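Local atomic coordinates of transcriptional regulator (Streptococcus thermophilus LMD-9, PDB entry 5JUF), a protein that probably activates transcription of competence genes as an RNPP-family quorum sensor, using a DNA-binding helix-turn-helix domain and a TPR domain expected to sense a signalling peptide. Residues P75-E80 with Y108-D113. Residues are numbered along the deposited sequence; the frame is centred on the assembly and turned at random.
Sequences PDEYYE and YEKFFD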
loop_
_atom_site.group_PDB
_atom_site.type_symbol
_atom_site.label_atom_id
_atom_site.label_comp_id
_atom_site.label_asym_id
_atom_site.label_seq_id
_atom_site.Cartn_x
_atom_site.Cartn_y
_atom_site.Cartn_z
ATOM N N PRO A 75 7.430 -8.515 17.937
ATOM C CA PRO A 75 7.573 -9.970 17.828
ATOM C C PRO A 75 7.477 -10.427 16.382
ATOM O O PRO A 75 6.713 -9.883 15.582
ATOM C CB PRO A 75 6.406 -10.503 18.664
ATOM C CG PRO A 75 6.044 -9.363 19.583
ATOM C CD PRO A 75 6.276 -8.131 18.763
ATOM N N ASP A 76 8.281 -11.434 16.041
ATOM C CA ASP A 76 8.266 -11.929 14.670
ATOM C C ASP A 76 6.894 -12.470 14.290
ATOM O O ASP A 76 6.517 -12.435 13.114
ATOM C CB ASP A 76 9.363 -12.977 14.493
ATOM C CG ASP A 76 10.761 -12.355 14.569
ATOM O OD1 ASP A 76 11.014 -11.362 13.845
ATOM O OD2 ASP A 76 11.598 -12.821 15.368
ATOM N N GLU A 77 6.122 -12.938 15.272
ATOM C CA GLU A 77 4.775 -13.417 14.984
ATOM C C GLU A 77 3.902 -12.328 14.362
ATOM O O GLU A 77 2.993 -12.636 13.582
ATOM C CB GLU A 77 4.124 -13.951 16.253
ATOM C CG GLU A 77 2.675 -14.326 16.065
ATOM C CD GLU A 77 2.090 -14.993 17.281
ATOM O OE1 GLU A 77 1.281 -15.928 17.110
ATOM O OE2 GLU A 77 2.449 -14.591 18.405
ATOM N N TYR A 78 4.147 -11.059 14.685
ATOM C CA TYR A 78 3.381 -9.999 14.023
ATOM C C TYR A 78 3.615 -10.014 12.523
ATOM O O TYR A 78 2.667 -9.956 11.730
ATOM C CB TYR A 78 3.752 -8.622 14.561
ATOM C CG TYR A 78 3.215 -7.533 13.648
ATOM C CD1 TYR A 78 1.851 -7.284 13.576
ATOM C CD2 TYR A 78 4.062 -6.790 12.828
ATOM C CE1 TYR A 78 1.335 -6.305 12.729
ATOM C CE2 TYR A 78 3.566 -5.802 11.979
ATOM C CZ TYR A 78 2.188 -5.574 11.933
ATOM O OH TYR A 78 1.666 -4.607 11.106
ATOM N N TYR A 79 4.886 -10.047 12.117
ATOM C CA TYR A 79 5.216 -10.012 10.698
ATOM C C TYR A 79 4.748 -11.275 10.000
ATOM O O TYR A 79 4.251 -11.213 8.868
ATOM C CB TYR A 79 6.717 -9.812 10.517
ATOM C CG TYR A 79 7.190 -8.439 10.947
ATOM C CD1 TYR A 79 6.793 -7.302 10.254
ATOM C CD2 TYR A 79 8.030 -8.279 12.041
ATOM C CE1 TYR A 79 7.212 -6.042 10.643
ATOM C CE2 TYR A 79 8.462 -7.022 12.434
ATOM C CZ TYR A 79 8.054 -5.914 11.727
ATOM O OH TYR A 79 8.481 -4.676 12.101
ATOM N N GLU A 80 4.893 -12.425 10.667
ATOM C CA GLU A 80 4.329 -13.680 10.166
ATOM C C GLU A 80 2.842 -13.532 9.846
ATOM O O GLU A 80 2.389 -13.897 8.754
ATOM C CB GLU A 80 4.565 -14.798 11.193
ATOM C CG GLU A 80 3.937 -16.136 10.825
ATOM C CD GLU A 80 4.195 -17.233 11.865
ATOM O OE1 GLU A 80 4.838 -16.959 12.908
ATOM O OE2 GLU A 80 3.754 -18.377 11.627
ATOM N N TYR A 108 -4.226 -6.543 14.575
ATOM C CA TYR A 108 -4.272 -5.173 15.086
ATOM C C TYR A 108 -4.462 -5.162 16.598
ATOM O O TYR A 108 -3.731 -4.477 17.322
ATOM C CB TYR A 108 -5.412 -4.427 14.391
ATOM C CG TYR A 108 -5.508 -2.930 14.655
ATOM C CD1 TYR A 108 -6.095 -2.449 15.809
ATOM C CD2 TYR A 108 -5.054 -2.011 13.719
ATOM C CE1 TYR A 108 -6.212 -1.094 16.048
ATOM C CE2 TYR A 108 -5.166 -0.643 13.945
ATOM C CZ TYR A 108 -5.739 -0.198 15.124
ATOM O OH TYR A 108 -5.857 1.148 15.362
ATOM N N GLU A 109 -5.440 -5.932 17.089
ATOM C CA GLU A 109 -5.730 -5.969 18.518
ATOM C C GLU A 109 -4.634 -6.693 19.296
ATOM O O GLU A 109 -4.252 -6.260 20.389
ATOM C CB GLU A 109 -7.085 -6.645 18.752
ATOM C CG GLU A 109 -8.261 -5.864 18.178
ATOM C CD GLU A 109 -9.602 -6.527 18.465
ATOM O OE1 GLU A 109 -9.620 -7.567 19.153
ATOM O OE2 GLU A 109 -10.639 -6.007 18.002
ATOM N N LYS A 110 -4.127 -7.803 18.760
ATOM C CA LYS A 110 -3.128 -8.567 19.503
ATOM C C LYS A 110 -1.851 -7.761 19.709
ATOM O O LYS A 110 -1.199 -7.876 20.752
ATOM C CB LYS A 110 -2.812 -9.873 18.783
ATOM C CG LYS A 110 -1.851 -10.758 19.576
ATOM C CD LYS A 110 -1.562 -12.053 18.862
ATOM C CE LYS A 110 -0.647 -12.926 19.716
ATOM N NZ LYS A 110 -0.426 -14.238 19.076
ATOM N N PHE A 111 -1.474 -6.939 18.734
ATOM C CA PHE A 111 -0.178 -6.275 18.777
ATOM C C PHE A 111 -0.283 -4.765 18.923
ATOM O O PHE A 111 0.752 -4.083 18.907
ATOM C CB PHE A 111 0.639 -6.644 17.541
ATOM C CG PHE A 111 1.002 -8.104 17.485
ATOM C CD1 PHE A 111 1.991 -8.611 18.309
ATOM C CD2 PHE A 111 0.350 -8.966 16.621
ATOM C CE1 PHE A 111 2.328 -9.962 18.277
ATOM C CE2 PHE A 111 0.685 -10.317 16.585
ATOM C CZ PHE A 111 1.678 -10.806 17.405
ATOM N N PHE A 112 -1.492 -4.239 19.141
ATOM C CA PHE A 112 -1.701 -2.793 19.146
ATOM C C PHE A 112 -0.654 -2.047 19.983
ATOM O O PHE A 112 -0.088 -1.035 19.547
ATOM C CB PHE A 112 -3.104 -2.472 19.667
ATOM C CG PHE A 112 -3.390 -0.995 19.690
ATOM C CD1 PHE A 112 -3.724 -0.332 18.523
ATOM C CD2 PHE A 112 -3.273 -0.263 20.866
ATOM C CE1 PHE A 112 -3.966 1.047 18.530
ATOM C CE2 PHE A 112 -3.513 1.117 20.885
ATOM C CZ PHE A 112 -3.856 1.768 19.713
ATOM N N ASP A 113 -0.398 -2.527 21.196
ATOM C CA ASP A 113 0.405 -1.750 22.135
ATOM C C ASP A 113 1.883 -1.714 21.776
ATOM O O ASP A 113 2.610 -0.859 22.299
ATOM C CB ASP A 113 0.226 -2.307 23.542
ATOM C CG ASP A 113 -1.172 -2.088 24.061
ATOM O OD1 ASP A 113 -1.682 -0.965 23.886
ATOM O OD2 ASP A 113 -1.756 -3.033 24.615
#
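Lys110 reaches across to Glu77 with its chain extended, CG anti to the backbone N (chi1 -176°), and the two side chains meet at about a right angle. In the resulting salt bridge Lys110 NZ stands well above the Glu77 carboxylate plane, 3.0 Å from OE2 and 3.1 Å from OE1, so the ion pair is close but its hydrogen bond to OE2 is weak. On its way out, CG of Lys110 lies over one face of the Phe111 ring, near the rim. The opposite face receives Tyr78, whose CB sits over the centre, 3.9 Å from the Phe111 centroid, a CH-pi contact almost on the ring normal. Phe111, sandwiched in this way, joins the first turn of helix 76-86 to the C-terminal part of helix 94-111, two successive helices within the TPR-type part of the protein. The Tyr78 ring turns its edge toward the Phe111 face in an offset edge-to-face pair, planes at 71°, with Tyr78 CD1 3.8 Å from Phe111 CD2; Tyr78 OH goes on to hydrogen-bond Glu119 OE1 of helix 117-130. Around the Phe111 rim, CG of Glu77 meets CZ near the ring plane, while Pro75 CG approaches CE1 obliquely at 4.0 Å.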